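Local coordinates for protein acyl-CoA dehydrogenase FadE3 (PDB 4IV6) that belongs to the acyl-CoA dehydrogenase family of flavoproteins and carries dihydroflavine-adenine dinucleotide in an assembly of four chains, at residues B[13-18]-B[75-80]; B[45-48]-B[52-55]; B[100-105]-B[238-243]; B[149-154]-B[185-190]; B[252-257]-B[296-301]. All coordinates share one frame; numbering follows the deposited sequence. Where two conformers were deposited one is given.

Contact 1 (B[13-18]-B[75-80]); sequences TIVKTV and AEELAR
Within the N-terminal helical domain of this acyl-CoA dehydrogenase, Val-15 and Val-18 of helix 9-26 lie against Glu-77 and Leu-78 of helix 68-81. The two segments run almost parallel: their N-to-C directions differ by 6° and their axes approach to 9.3 Å. The closest backbone approach is between Val-18 CA and Glu-77 CA, 6.5 Å apart.

One methyl does most of the work. In Val-18, CG1 is placed opposite the backbone N across the CA-CB bond (chi1 178°), which drives it into the groove between Glu-77 and Leu-78. There Val-18 CG1 meets Leu-78 CD2 at 3.7 Å and Glu-77 CB at 3.8 Å, and the Val-18 and Leu-78 side chains cross at about a right angle. One turn earlier, Val-15 CG1 rests on Glu-77 CG at 4.0 Å, again with the side chains crossing steeply. Glu-77 therefore contributes its aliphatic part to the packing. A bend at chi2 (-60°) turns its chain, and the carboxylate is held by other partners: OE1 bonds to His-19 ND1, and OE2 forms a salt bridge with Arg-258. A buried acid gripped by two basic side chains would be expected to stay ionised.

Helix 41-50 closes one flank, with Ile-50 touching Val-18 and Met-47 touching Leu-78. On helix 234-270, Ala-251 and Arg-252 pack against Ala-75 and Ala-79, so helix 68-81 lies between helix 9-26 and that long C-terminal-domain helix.

Contact 2 (B[45-48]-B[52-55]); sequences ETMK and IFGL
Met-47 O accepts a hydrogen bond from Ile-52 N at 3.1 Å with an N-H...O angle of 160°, a link spanning five residues where an alpha helix would span four. Met-47 lies in the last turns of helix 41-50, in the N-terminal helical domain, and Ile-52 lies just beyond that helix. One residue further along, the same five-residue span is bridged by water: the water donates to Lys-48 O at 2.9 Å and accepts from Phe-53 N at 3.0 Å. The backbone thus leaves the helix with both carbonyls supplied with donors.

Beside the direct bond, Ile-52 CG1 packs on Met-47 CB at 3.7 Å, while the Met-47 chain, bent at chi3 (57°), brings CE to 4.0 Å from Ile-52 CG2. Both side chains are packed among helices 9-26, 68-81 and 83-102. Phe-53 CD1 is 3.8 Å from Lys-48 CG and Phe-53 CE1 is 4.2 Å from Met-47 CB, both carbons standing obliquely to the ring. Beyond CG the lysine runs out extended, and NZ bonds to Gly-118 O; its salt bridge to Glu-45 is long. His-92 meets the Phe-53 ring edge-to-face and also bonds to Phe-53 O.

The chemistry is therefore divided. Polar backbone groups are paired directly or through one water, hydrocarbon surfaces of Met-47, Ile-52 and Phe-53 are buried, and the lysine supplies methylenes to the packing while sending its charge elsewhere.

Contact 3 (B[100-105]-B[238-243]); sequences LLFGTE and MMKGLE
Leu-101 and Phe-102 clasp the base of the Lys-240 side chain, and this is the close part of an otherwise thin contact of 124 Å². The shortest approach is Leu-101 CD1 to Lys-240 CG, 3.5 Å, with the two side chains crossing at about a right angle. Next to it, the Phe-102 ring presents its edge: CZ is 4.0 Å from Lys-240 CB, which lies near the ring plane. The lysine thus meets the rim of the ring, while one face of that ring is taken by Leu-101 CB, 3.6 Å above the plane and displaced toward the rim. Leucine and phenylalanine, neighbours in sequence, brace one another as they address the same aliphatic stem.

In terms of the fold, the last turn of helix 83-102 in the N-terminal domain here touches an early part of helix 234-270, a long helix of the C-terminal domain. The alpha carbons of Leu-101 and Lys-240, the nearest pair, are still 8.7 Å apart, so the helices meet through side chains alone and no hydrogen bond crosses.

The outer side is looser, and both Leu-101 and Lys-240 are exposed to solvent there. Lys-240 starts toward Leu-101, but bends at chi2 (57°) and chi3 carry its amine away. NZ instead forms a salt bridge within its own helix, 3.0 Å from Glu-243 OE2, approaching that oxygen on its syn side and 25° out of the carboxylate plane; a weak bond to Glu-243 OE1 accompanies it. Past Phe-102 the chain departs from the helix at Gly-103, and Thr-104 caps the helix that follows.

Contact 4 (B[149-154]-B[185-190]); sequences YVINGS and SILLVE
Leu-187 is the principal bump of this interface, and the hollow that receives it lies between Tyr-149 and Ile-151, two residues on the same face of strand 148-159. Its CD1 methyl comes 3.7 Å from Tyr-149 CD2 and 4.2 Å from Ile-151 CD1, so one branch touches both walls. The other branch follows the ring outward, Leu-187 CD2 standing 3.8 Å from Tyr-149 CE2. The two leucine methyls thus line up along the CD2-CE2 side of the tyrosine ring, obliquely to it.

A second fit lies alongside. Ile-151 stretches out through a near-straight chi2 (170°), and its CD1 meets Val-189 CG2 at 3.9 Å, tip to tip. Val-189 is on the same face of its strand as Leu-187, and the one isoleucine methyl, Ile-151 CD1, therefore touches both residues of strand 184-190 that point across the interface.

The strand segments cross at -90° with axes 10.9 Å apart, and no hydrogen bond joins them. The two strands pair in different sheets, and this crossing and spacing are consistent with orthogonal packing of the two sheets of the beta middle domain in acyl-CoA dehydrogenases. The phenol end of Tyr-149 projects beyond the leucine to bond with Glu-231.

Strand 148-159 is paired in its own sheet with strands 141-145, 211-216 and 219-222, while 184-190 runs antiparallel to 166-172. Leu-169 on that last strand touches both Ile-151 and Val-189, and Ala-142 and Cys-171 touch Leu-187.

Contact 5 (B[252-257]-B[296-301]); sequences RATGVA and YAARSL
The guanidinium of Arg-299 is the flat group nearest Thr-254, and its NE forms a salt bridge with Glu-76 OE2, while the stem of the arginine makes the contact. Arg-299 CG lies 4.0 Å from both CB and CG2 of Thr-254, the side chains crossing at about a right angle, and Thr-254 CG2 also reaches Ala-298 CB at 4.1 Å. The arginine chain is bent at chi3 (77°) on its way to Glu-76. A second flat group, the Tyr-296 carbonyl, is approached on opposite faces by Ser-300 N and Ser-300 OG; Ser-300 OG is 2.9 Å from Tyr-296 O, 37° out of the carbonyl plane.

The two segments belong to helices 234-270 and 282-310, neighbours in the helical bundle of the C-terminal domain. Their nearest alpha carbons, those of Thr-254 and Arg-299, are 6.5 Å apart.

The polar ends converge outside the segments. With OG1 in the crowded position between its own N and carbonyl carbon (chi1 58°), Thr-254 is hydrogen-bonded through OG1 to Glu-76 OE2 and also paired with Ala-251 O. Ala-326 on helix 316-340 touches Thr-254, and Phe-325 touches Ala-298. On the second subunit, Ile-388 packs against Arg-299.

In the fold
Contacts 1, 2, 4 and 5 are buried; contact 3 alone lies at the surface, and its touching residues rely on a lysine stem. Contacts 1 and 2 form one continuous apolar region of the N-terminal domain, Val-18 CG2 lying 3.8 Å from Ile-52 CD1. Contact 1, in the N-terminal domain, is tied to contact 5, in the C-terminal domain, through Glu-76, on the same helix as Glu-77 and Leu-78 and bound by Thr-254 and Arg-299. Contacts 3 and 5 use the same helix, 234-270, with centres about 26 Å apart. Contact 4 differs in being sheet on sheet, its touching groups all hydrocarbon, and its centre lies about 34 Å from that of contact 1. Direct backbone hydrogen bonding across segments occurs only in contact 2.

Contact 1 (B[13-18]-B[75-80])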
# COMPACT_ATOMS: atom_id res chain seq x y z
N THR B 13 -6.98 -6.78 -37.42
CA THR B 13 -6.12 -6.06 -38.32
C THR B 13 -5.92 -4.61 -37.87
O THR B 13 -4.78 -4.11 -37.93
CB THR B 13 -6.66 -6.13 -39.77
OG1 THR B 13 -6.56 -7.50 -40.24
CG2 THR B 13 -5.88 -5.22 -40.69
N ILE B 14 -6.99 -3.94 -37.47
CA ILE B 14 -6.86 -2.53 -37.05
C ILE B 14 -5.92 -2.44 -35.82
O ILE B 14 -5.03 -1.59 -35.79
CB ILE B 14 -8.23 -1.82 -36.81
CG1 ILE B 14 -8.06 -0.35 -36.42
CG2 ILE B 14 -8.99 -2.40 -35.65
CD1 ILE B 14 -7.46 0.50 -37.50
N VAL B 15 -6.09 -3.34 -34.86
CA VAL B 15 -5.21 -3.35 -33.69
C VAL B 15 -3.76 -3.52 -34.14
O VAL B 15 -2.90 -2.76 -33.73
CB VAL B 15 -5.62 -4.44 -32.69
CG1 VAL B 15 -4.61 -4.50 -31.53
CG2 VAL B 15 -7.02 -4.17 -32.14
N LYS B 16 -3.50 -4.46 -35.06
CA LYS B 16 -2.14 -4.68 -35.56
C LYS B 16 -1.58 -3.49 -36.30
O LYS B 16 -0.40 -3.15 -36.16
CB LYS B 16 -2.06 -5.88 -36.49
CG LYS B 16 -2.34 -7.20 -35.81
CD LYS B 16 -2.15 -8.32 -36.80
CE LYS B 16 -3.10 -9.47 -36.55
NZ LYS B 16 -2.68 -10.24 -35.35
N THR B 17 -2.42 -2.87 -37.10
CA THR B 17 -2.05 -1.68 -37.84
C THR B 17 -1.63 -0.56 -36.90
O THR B 17 -0.64 0.12 -37.15
CB THR B 17 -3.22 -1.22 -38.71
OG1 THR B 17 -3.43 -2.23 -39.70
CG2 THR B 17 -2.93 0.11 -39.40
N VAL B 18 -2.38 -0.38 -35.81
CA VAL B 18 -2.09 0.67 -34.86
C VAL B 18 -0.78 0.35 -34.09
O VAL B 18 0.06 1.22 -33.91
CB VAL B 18 -3.31 0.95 -33.95
CG1 VAL B 18 -3.00 2.00 -32.92
CG2 VAL B 18 -4.49 1.41 -34.80
N ALA B 75 -7.14 2.04 -28.46
CA ALA B 75 -6.76 3.14 -27.56
C ALA B 75 -5.53 2.77 -26.71
O ALA B 75 -4.61 3.57 -26.54
CB ALA B 75 -7.95 3.52 -26.69
N GLU B 76 -5.48 1.52 -26.27
CA GLU B 76 -4.37 1.05 -25.47
C GLU B 76 -3.06 1.04 -26.29
O GLU B 76 -2.03 1.46 -25.79
CB GLU B 76 -4.67 -0.35 -24.93
CG GLU B 76 -3.53 -0.97 -24.13
CD GLU B 76 -3.79 -2.41 -23.73
OE1 GLU B 76 -3.60 -3.28 -24.60
OE2 GLU B 76 -4.15 -2.64 -22.54
N GLU B 77 -3.13 0.59 -27.55
CA GLU B 77 -1.95 0.56 -28.40
C GLU B 77 -1.40 1.94 -28.62
O GLU B 77 -0.19 2.15 -28.54
CB GLU B 77 -2.24 -0.05 -29.77
CG GLU B 77 -2.45 -1.55 -29.79
CD GLU B 77 -1.26 -2.38 -29.31
OE1 GLU B 77 -0.06 -1.97 -29.40
OE2 GLU B 77 -1.59 -3.48 -28.80
N LEU B 78 -2.30 2.88 -28.91
CA LEU B 78 -1.91 4.27 -29.10
C LEU B 78 -1.21 4.81 -27.87
O LEU B 78 -0.12 5.40 -27.98
CB LEU B 78 -3.14 5.12 -29.42
CG LEU B 78 -3.71 5.00 -30.82
CD1 LEU B 78 -4.97 5.82 -30.89
CD2 LEU B 78 -2.71 5.49 -31.85
N ALA B 79 -1.83 4.58 -26.71
CA ALA B 79 -1.29 5.10 -25.43
C ALA B 79 0.02 4.48 -25.03
O ALA B 79 0.87 5.16 -24.43
CB ALA B 79 -2.30 4.98 -24.31
N ARG B 80 0.19 3.20 -25.35
CA ARG B 80 1.45 2.54 -25.18
C ARG B 80 2.59 3.31 -25.88
O ARG B 80 3.66 3.51 -25.30
CB ARG B 80 1.34 1.12 -25.71
CG ARG B 80 2.59 0.27 -25.64
CD ARG B 80 2.29 -1.07 -26.34
NE ARG B 80 3.54 -1.76 -26.60
CZ ARG B 80 4.28 -1.64 -27.70
NH1 ARG B 80 5.40 -2.32 -27.75
NH2 ARG B 80 3.88 -0.98 -28.77

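Contact 2 (B[45-48]-B[52-55])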
# COMPACT_ATOMS: atom_id res chain seq x y z
N GLU B 45 -2.33 12.98 -38.57
CA GLU B 45 -2.83 12.83 -39.93
C GLU B 45 -2.84 11.35 -40.34
O GLU B 45 -3.81 10.89 -40.92
CB GLU B 45 -1.99 13.68 -40.88
CG GLU B 45 -2.63 13.93 -42.22
CD GLU B 45 -3.94 14.73 -42.14
OE1 GLU B 45 -4.18 15.55 -41.23
OE2 GLU B 45 -4.74 14.50 -43.05
N THR B 46 -1.80 10.61 -40.00
CA THR B 46 -1.77 9.18 -40.25
C THR B 46 -2.88 8.50 -39.46
O THR B 46 -3.53 7.59 -39.96
CB THR B 46 -0.39 8.58 -39.89
OG1 THR B 46 0.63 9.20 -40.69
CG2 THR B 46 -0.38 7.06 -40.11
N MET B 47 -3.15 8.96 -38.25
CA MET B 47 -4.27 8.41 -37.47
C MET B 47 -5.60 8.64 -38.15
O MET B 47 -6.44 7.74 -38.21
CB MET B 47 -4.30 8.99 -36.05
CG MET B 47 -3.12 8.48 -35.24
SD MET B 47 -2.84 9.43 -33.74
CE MET B 47 -4.42 9.28 -32.93
N LYS B 48 -5.77 9.82 -38.72
CA LYS B 48 -6.97 10.07 -39.51
C LYS B 48 -7.13 9.05 -40.67
O LYS B 48 -8.21 8.47 -40.84
CB LYS B 48 -6.97 11.49 -40.04
CG LYS B 48 -7.05 12.56 -38.97
CD LYS B 48 -7.08 13.93 -39.60
CE LYS B 48 -7.02 14.97 -38.51
NZ LYS B 48 -7.31 16.31 -39.02
N ILE B 52 -8.90 6.24 -37.12
CA ILE B 52 -8.98 6.35 -35.65
C ILE B 52 -10.15 7.24 -35.18
O ILE B 52 -10.80 6.99 -34.13
CB ILE B 52 -7.66 6.93 -35.07
CG1 ILE B 52 -6.45 6.04 -35.33
CG2 ILE B 52 -7.77 7.19 -33.56
CD1 ILE B 52 -6.54 4.65 -34.73
N PHE B 53 -10.43 8.30 -35.94
CA PHE B 53 -11.47 9.23 -35.57
C PHE B 53 -12.88 8.78 -35.94
O PHE B 53 -13.85 9.48 -35.62
CB PHE B 53 -11.13 10.63 -36.12
CG PHE B 53 -9.94 11.24 -35.46
CD1 PHE B 53 -8.67 10.97 -35.90
CD2 PHE B 53 -10.09 12.06 -34.37
CE1 PHE B 53 -7.55 11.51 -35.27
CE2 PHE B 53 -8.99 12.60 -33.72
CZ PHE B 53 -7.72 12.33 -34.17
N GLY B 54 -13.01 7.61 -36.58
CA GLY B 54 -14.30 7.05 -37.01
C GLY B 54 -14.61 5.72 -36.36
O GLY B 54 -15.53 5.02 -36.76
N LEU B 55 -13.85 5.35 -35.33
CA LEU B 55 -13.99 4.03 -34.69
C LEU B 55 -15.35 3.79 -34.05
O LEU B 55 -15.73 2.66 -33.83
CB LEU B 55 -12.90 3.80 -33.64
CG LEU B 55 -11.48 3.66 -34.15
CD1 LEU B 55 -10.50 3.71 -32.99
CD2 LEU B 55 -11.30 2.38 -34.93
O HOH W 1 -10.30 8.75 -38.86

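Contact 3 (B[100-105]-B[238-243])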
# COMPACT_ATOMS: atom_id res chain seq x y z
N LEU B 100 -24.70 9.99 -31.84
CA LEU B 100 -25.45 8.80 -32.20
C LEU B 100 -26.60 8.54 -31.23
O LEU B 100 -27.69 8.24 -31.66
CB LEU B 100 -24.55 7.61 -32.27
CG LEU B 100 -23.64 7.66 -33.50
CD1 LEU B 100 -22.44 6.78 -33.24
CD2 LEU B 100 -24.39 7.23 -34.76
N LEU B 101 -26.36 8.69 -29.93
CA LEU B 101 -27.39 8.36 -28.92
C LEU B 101 -28.53 9.35 -28.88
O LEU B 101 -29.68 8.95 -28.72
CB LEU B 101 -26.77 8.24 -27.51
CG LEU B 101 -25.86 7.03 -27.24
CD1 LEU B 101 -25.34 7.05 -25.81
CD2 LEU B 101 -26.58 5.71 -27.51
N PHE B 102 -28.22 10.63 -29.04
CA PHE B 102 -29.11 11.72 -28.70
C PHE B 102 -29.35 12.76 -29.83
O PHE B 102 -30.26 13.58 -29.74
CB PHE B 102 -28.53 12.45 -27.46
CG PHE B 102 -28.33 11.54 -26.25
CD1 PHE B 102 -29.41 10.91 -25.65
CD2 PHE B 102 -27.08 11.33 -25.73
CE1 PHE B 102 -29.24 10.07 -24.55
CE2 PHE B 102 -26.89 10.51 -24.61
CZ PHE B 102 -27.97 9.88 -24.02
N GLY B 103 -28.52 12.78 -30.86
CA GLY B 103 -28.64 13.81 -31.87
C GLY B 103 -29.85 13.61 -32.77
O GLY B 103 -30.31 12.49 -32.99
N THR B 104 -30.34 14.71 -33.34
CA THR B 104 -31.30 14.62 -34.42
C THR B 104 -30.63 14.05 -35.67
O THR B 104 -29.37 14.01 -35.79
CB THR B 104 -31.83 16.02 -34.78
OG1 THR B 104 -30.74 16.81 -35.31
CG2 THR B 104 -32.39 16.71 -33.53
N GLU B 105 -31.45 13.66 -36.64
CA GLU B 105 -30.96 13.15 -37.91
C GLU B 105 -30.12 14.20 -38.63
O GLU B 105 -29.08 13.89 -39.21
CB GLU B 105 -32.15 12.70 -38.79
CG GLU B 105 -32.98 11.57 -38.19
CD GLU B 105 -32.15 10.33 -37.87
OE1 GLU B 105 -31.32 9.93 -38.71
OE2 GLU B 105 -32.31 9.76 -36.77
N MET B 238 -24.48 13.04 -20.41
CA MET B 238 -23.07 12.87 -20.05
C MET B 238 -22.83 11.53 -19.34
O MET B 238 -21.87 10.85 -19.67
CB MET B 238 -22.55 14.02 -19.20
CG MET B 238 -21.04 14.12 -19.23
SD MET B 238 -20.44 14.19 -20.93
CE MET B 238 -19.73 12.57 -21.13
N MET B 239 -23.69 11.12 -18.41
CA MET B 239 -23.50 9.81 -17.77
C MET B 239 -23.31 8.70 -18.79
O MET B 239 -22.46 7.84 -18.63
CB MET B 239 -24.70 9.45 -16.90
CG MET B 239 -24.52 9.74 -15.42
SD MET B 239 -26.03 9.26 -14.55
CE MET B 239 -25.94 7.48 -14.70
N LYS B 240 -24.10 8.75 -19.85
CA LYS B 240 -24.07 7.76 -20.90
C LYS B 240 -22.77 7.87 -21.72
O LYS B 240 -22.11 6.86 -22.01
CB LYS B 240 -25.33 7.96 -21.75
CG LYS B 240 -25.91 6.73 -22.36
CD LYS B 240 -26.26 5.65 -21.35
CE LYS B 240 -25.99 4.31 -22.03
NZ LYS B 240 -26.33 3.13 -21.18
N GLY B 241 -22.36 9.09 -22.00
CA GLY B 241 -21.07 9.36 -22.62
C GLY B 241 -19.88 8.92 -21.77
O GLY B 241 -18.87 8.48 -22.33
N LEU B 242 -20.00 9.02 -20.44
CA LEU B 242 -18.93 8.58 -19.52
C LEU B 242 -18.67 7.07 -19.51
O LEU B 242 -17.61 6.63 -19.09
CB LEU B 242 -19.22 9.02 -18.08
CG LEU B 242 -19.16 10.52 -17.78
CD1 LEU B 242 -19.74 10.82 -16.41
CD2 LEU B 242 -17.74 11.02 -17.89
N GLU B 243 -19.61 6.27 -19.95
CA GLU B 243 -19.34 4.84 -20.15
C GLU B 243 -18.17 4.69 -21.14
O GLU B 243 -17.17 4.03 -20.84
CB GLU B 243 -20.58 4.15 -20.66
CG GLU B 243 -21.70 4.08 -19.63
CD GLU B 243 -22.98 3.41 -20.14
OE1 GLU B 243 -23.03 2.98 -21.31
OE2 GLU B 243 -23.94 3.30 -19.33

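Contact 4 (B[149-154]-B[185-190])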
# COMPACT_ATOMS: atom_id res chain seq x y z
N TYR B 149 -29.14 30.68 -29.06
CA TYR B 149 -28.66 30.73 -27.69
C TYR B 149 -27.53 31.76 -27.65
O TYR B 149 -26.72 31.83 -28.58
CB TYR B 149 -28.13 29.39 -27.22
CG TYR B 149 -29.18 28.33 -26.97
CD1 TYR B 149 -30.06 28.42 -25.90
CD2 TYR B 149 -29.25 27.20 -27.77
CE1 TYR B 149 -31.00 27.42 -25.66
CE2 TYR B 149 -30.18 26.21 -27.54
CZ TYR B 149 -31.05 26.32 -26.48
OH TYR B 149 -31.96 25.29 -26.28
N VAL B 150 -27.51 32.56 -26.59
CA VAL B 150 -26.43 33.45 -26.28
C VAL B 150 -25.65 32.86 -25.11
O VAL B 150 -26.18 32.73 -24.01
CB VAL B 150 -26.91 34.84 -25.88
CG1 VAL B 150 -25.71 35.76 -25.71
CG2 VAL B 150 -27.87 35.39 -26.94
N ILE B 151 -24.39 32.53 -25.39
CA ILE B 151 -23.51 31.87 -24.44
C ILE B 151 -22.53 32.85 -23.80
O ILE B 151 -21.81 33.60 -24.50
CB ILE B 151 -22.71 30.73 -25.12
CG1 ILE B 151 -23.64 29.77 -25.88
CG2 ILE B 151 -21.90 29.95 -24.12
CD1 ILE B 151 -22.90 28.78 -26.77
N ASN B 152 -22.49 32.80 -22.45
CA ASN B 152 -21.53 33.52 -21.65
C ASN B 152 -20.92 32.65 -20.58
O ASN B 152 -21.62 31.90 -19.90
CB ASN B 152 -22.23 34.70 -20.97
CG ASN B 152 -22.53 35.82 -21.93
OD1 ASN B 152 -21.62 36.51 -22.36
ND2 ASN B 152 -23.82 36.00 -22.29
N GLY B 153 -19.61 32.75 -20.39
CA GLY B 153 -18.97 32.03 -19.33
C GLY B 153 -17.57 31.58 -19.68
O GLY B 153 -16.90 32.17 -20.54
N SER B 154 -17.10 30.55 -18.99
CA SER B 154 -15.75 30.03 -19.25
C SER B 154 -15.63 28.55 -18.89
O SER B 154 -16.34 28.06 -18.02
CB SER B 154 -14.67 30.81 -18.51
OG SER B 154 -14.84 30.65 -17.11
N SER B 185 -27.84 21.55 -20.01
CA SER B 185 -27.96 20.94 -21.32
C SER B 185 -26.61 20.87 -21.97
O SER B 185 -25.63 21.42 -21.46
CB SER B 185 -28.90 21.77 -22.22
OG SER B 185 -30.13 22.00 -21.56
N ILE B 186 -26.55 20.19 -23.10
CA ILE B 186 -25.34 20.15 -23.91
C ILE B 186 -25.64 20.77 -25.26
O ILE B 186 -26.64 20.44 -25.90
CB ILE B 186 -24.85 18.72 -24.06
CG1 ILE B 186 -24.37 18.17 -22.70
CG2 ILE B 186 -23.74 18.66 -25.11
CD1 ILE B 186 -24.06 16.68 -22.74
N LEU B 187 -24.79 21.71 -25.68
CA LEU B 187 -24.91 22.35 -26.97
C LEU B 187 -23.70 22.00 -27.81
O LEU B 187 -22.57 21.93 -27.28
CB LEU B 187 -25.00 23.88 -26.83
CG LEU B 187 -26.08 24.54 -25.95
CD1 LEU B 187 -26.08 26.06 -26.15
CD2 LEU B 187 -27.46 24.00 -26.19
N LEU B 188 -23.92 21.77 -29.10
CA LEU B 188 -22.85 21.50 -30.04
C LEU B 188 -22.44 22.84 -30.64
O LEU B 188 -23.12 23.37 -31.47
CB LEU B 188 -23.34 20.55 -31.14
CG LEU B 188 -23.99 19.27 -30.62
CD1 LEU B 188 -24.58 18.46 -31.75
CD2 LEU B 188 -22.96 18.46 -29.89
N VAL B 189 -21.33 23.38 -30.19
CA VAL B 189 -20.89 24.73 -30.50
C VAL B 189 -19.73 24.72 -31.48
O VAL B 189 -18.68 24.12 -31.22
CB VAL B 189 -20.41 25.39 -29.19
CG1 VAL B 189 -19.94 26.82 -29.43
CG2 VAL B 189 -21.55 25.36 -28.19
N GLU B 190 -19.91 25.41 -32.60
CA GLU B 190 -18.83 25.66 -33.53
C GLU B 190 -18.03 26.92 -33.12
O GLU B 190 -18.40 27.65 -32.20
CB GLU B 190 -19.40 25.83 -34.96
CG GLU B 190 -20.24 24.65 -35.39
CD GLU B 190 -20.75 24.76 -36.82
OE1 GLU B 190 -20.54 25.79 -37.48
OE2 GLU B 190 -21.35 23.81 -37.28

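Contact 5 (B[252-257]-B[296-301])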
# COMPACT_ATOMS: atom_id res chain seq x y z
N ARG B 252 -6.14 4.01 -21.89
CA ARG B 252 -4.94 4.81 -21.86
C ARG B 252 -3.98 4.38 -20.78
O ARG B 252 -2.77 4.38 -20.99
CB ARG B 252 -5.24 6.28 -21.58
CG ARG B 252 -5.43 7.10 -22.77
CD ARG B 252 -5.47 8.57 -22.39
NE ARG B 252 -6.77 9.06 -22.70
CZ ARG B 252 -7.23 10.24 -22.32
NH1 ARG B 252 -8.43 10.57 -22.70
NH2 ARG B 252 -6.50 11.08 -21.60
N ALA B 253 -4.55 4.08 -19.62
CA ALA B 253 -3.78 3.72 -18.46
C ALA B 253 -3.17 2.32 -18.63
O ALA B 253 -2.00 2.12 -18.32
CB ALA B 253 -4.65 3.83 -17.20
N THR B 254 -3.91 1.36 -19.18
CA THR B 254 -3.28 0.08 -19.42
C THR B 254 -2.20 0.16 -20.50
O THR B 254 -1.25 -0.59 -20.46
CB THR B 254 -4.25 -1.06 -19.74
OG1 THR B 254 -5.03 -0.74 -20.89
CG2 THR B 254 -5.10 -1.36 -18.53
N GLY B 255 -2.34 1.10 -21.43
CA GLY B 255 -1.36 1.29 -22.50
C GLY B 255 -0.08 1.86 -21.95
O GLY B 255 1.01 1.34 -22.25
N VAL B 256 -0.20 2.90 -21.12
CA VAL B 256 0.96 3.48 -20.46
C VAL B 256 1.65 2.44 -19.55
O VAL B 256 2.87 2.28 -19.57
CB VAL B 256 0.61 4.77 -19.69
CG1 VAL B 256 1.80 5.23 -18.85
CG2 VAL B 256 0.24 5.87 -20.66
N ALA B 257 0.85 1.70 -18.79
CA ALA B 257 1.37 0.58 -18.00
C ALA B 257 2.11 -0.47 -18.83
O ALA B 257 3.17 -0.95 -18.40
CB ALA B 257 0.24 -0.07 -17.22
N TYR B 296 -1.99 -7.54 -15.70
CA TYR B 296 -2.89 -8.60 -16.16
C TYR B 296 -4.26 -8.41 -15.52
O TYR B 296 -5.29 -8.52 -16.21
CB TYR B 296 -2.30 -9.97 -15.79
CG TYR B 296 -3.08 -11.20 -16.24
CD1 TYR B 296 -3.91 -11.19 -17.36
CD2 TYR B 296 -2.92 -12.41 -15.56
CE1 TYR B 296 -4.57 -12.34 -17.77
CE2 TYR B 296 -3.59 -13.56 -15.96
CZ TYR B 296 -4.42 -13.51 -17.05
OH TYR B 296 -5.08 -14.67 -17.45
N ALA B 297 -4.30 -8.11 -14.23
CA ALA B 297 -5.59 -7.85 -13.55
C ALA B 297 -6.34 -6.69 -14.20
O ALA B 297 -7.54 -6.76 -14.46
CB ALA B 297 -5.37 -7.58 -12.05
N ALA B 298 -5.61 -5.62 -14.47
CA ALA B 298 -6.22 -4.42 -15.00
C ALA B 298 -6.72 -4.61 -16.40
O ALA B 298 -7.83 -4.13 -16.74
CB ALA B 298 -5.24 -3.27 -14.91
N ARG B 299 -5.94 -5.32 -17.24
CA ARG B 299 -6.41 -5.57 -18.61
C ARG B 299 -7.61 -6.54 -18.61
O ARG B 299 -8.53 -6.39 -19.40
CB ARG B 299 -5.28 -6.09 -19.51
CG ARG B 299 -4.12 -5.10 -19.68
CD ARG B 299 -3.15 -5.61 -20.75
NE ARG B 299 -3.72 -5.37 -22.06
CZ ARG B 299 -4.25 -6.29 -22.89
NH1 ARG B 299 -4.27 -7.56 -22.57
NH2 ARG B 299 -4.75 -5.89 -24.06
N SER B 300 -7.60 -7.51 -17.70
CA SER B 300 -8.70 -8.47 -17.62
C SER B 300 -9.99 -7.76 -17.24
O SER B 300 -11.05 -7.98 -17.86
CB SER B 300 -8.43 -9.59 -16.61
OG SER B 300 -7.33 -10.40 -17.01
N LEU B 301 -9.90 -6.87 -16.26
CA LEU B 301 -11.04 -6.06 -15.85
C LEU B 301 -11.55 -5.18 -17.02
O LEU B 301 -12.74 -5.19 -17.35
CB LEU B 301 -10.66 -5.23 -14.61
CG LEU B 301 -11.79 -4.57 -13.79
CD1 LEU B 301 -11.21 -3.88 -12.56
CD2 LEU B 301 -12.56 -3.56 -14.60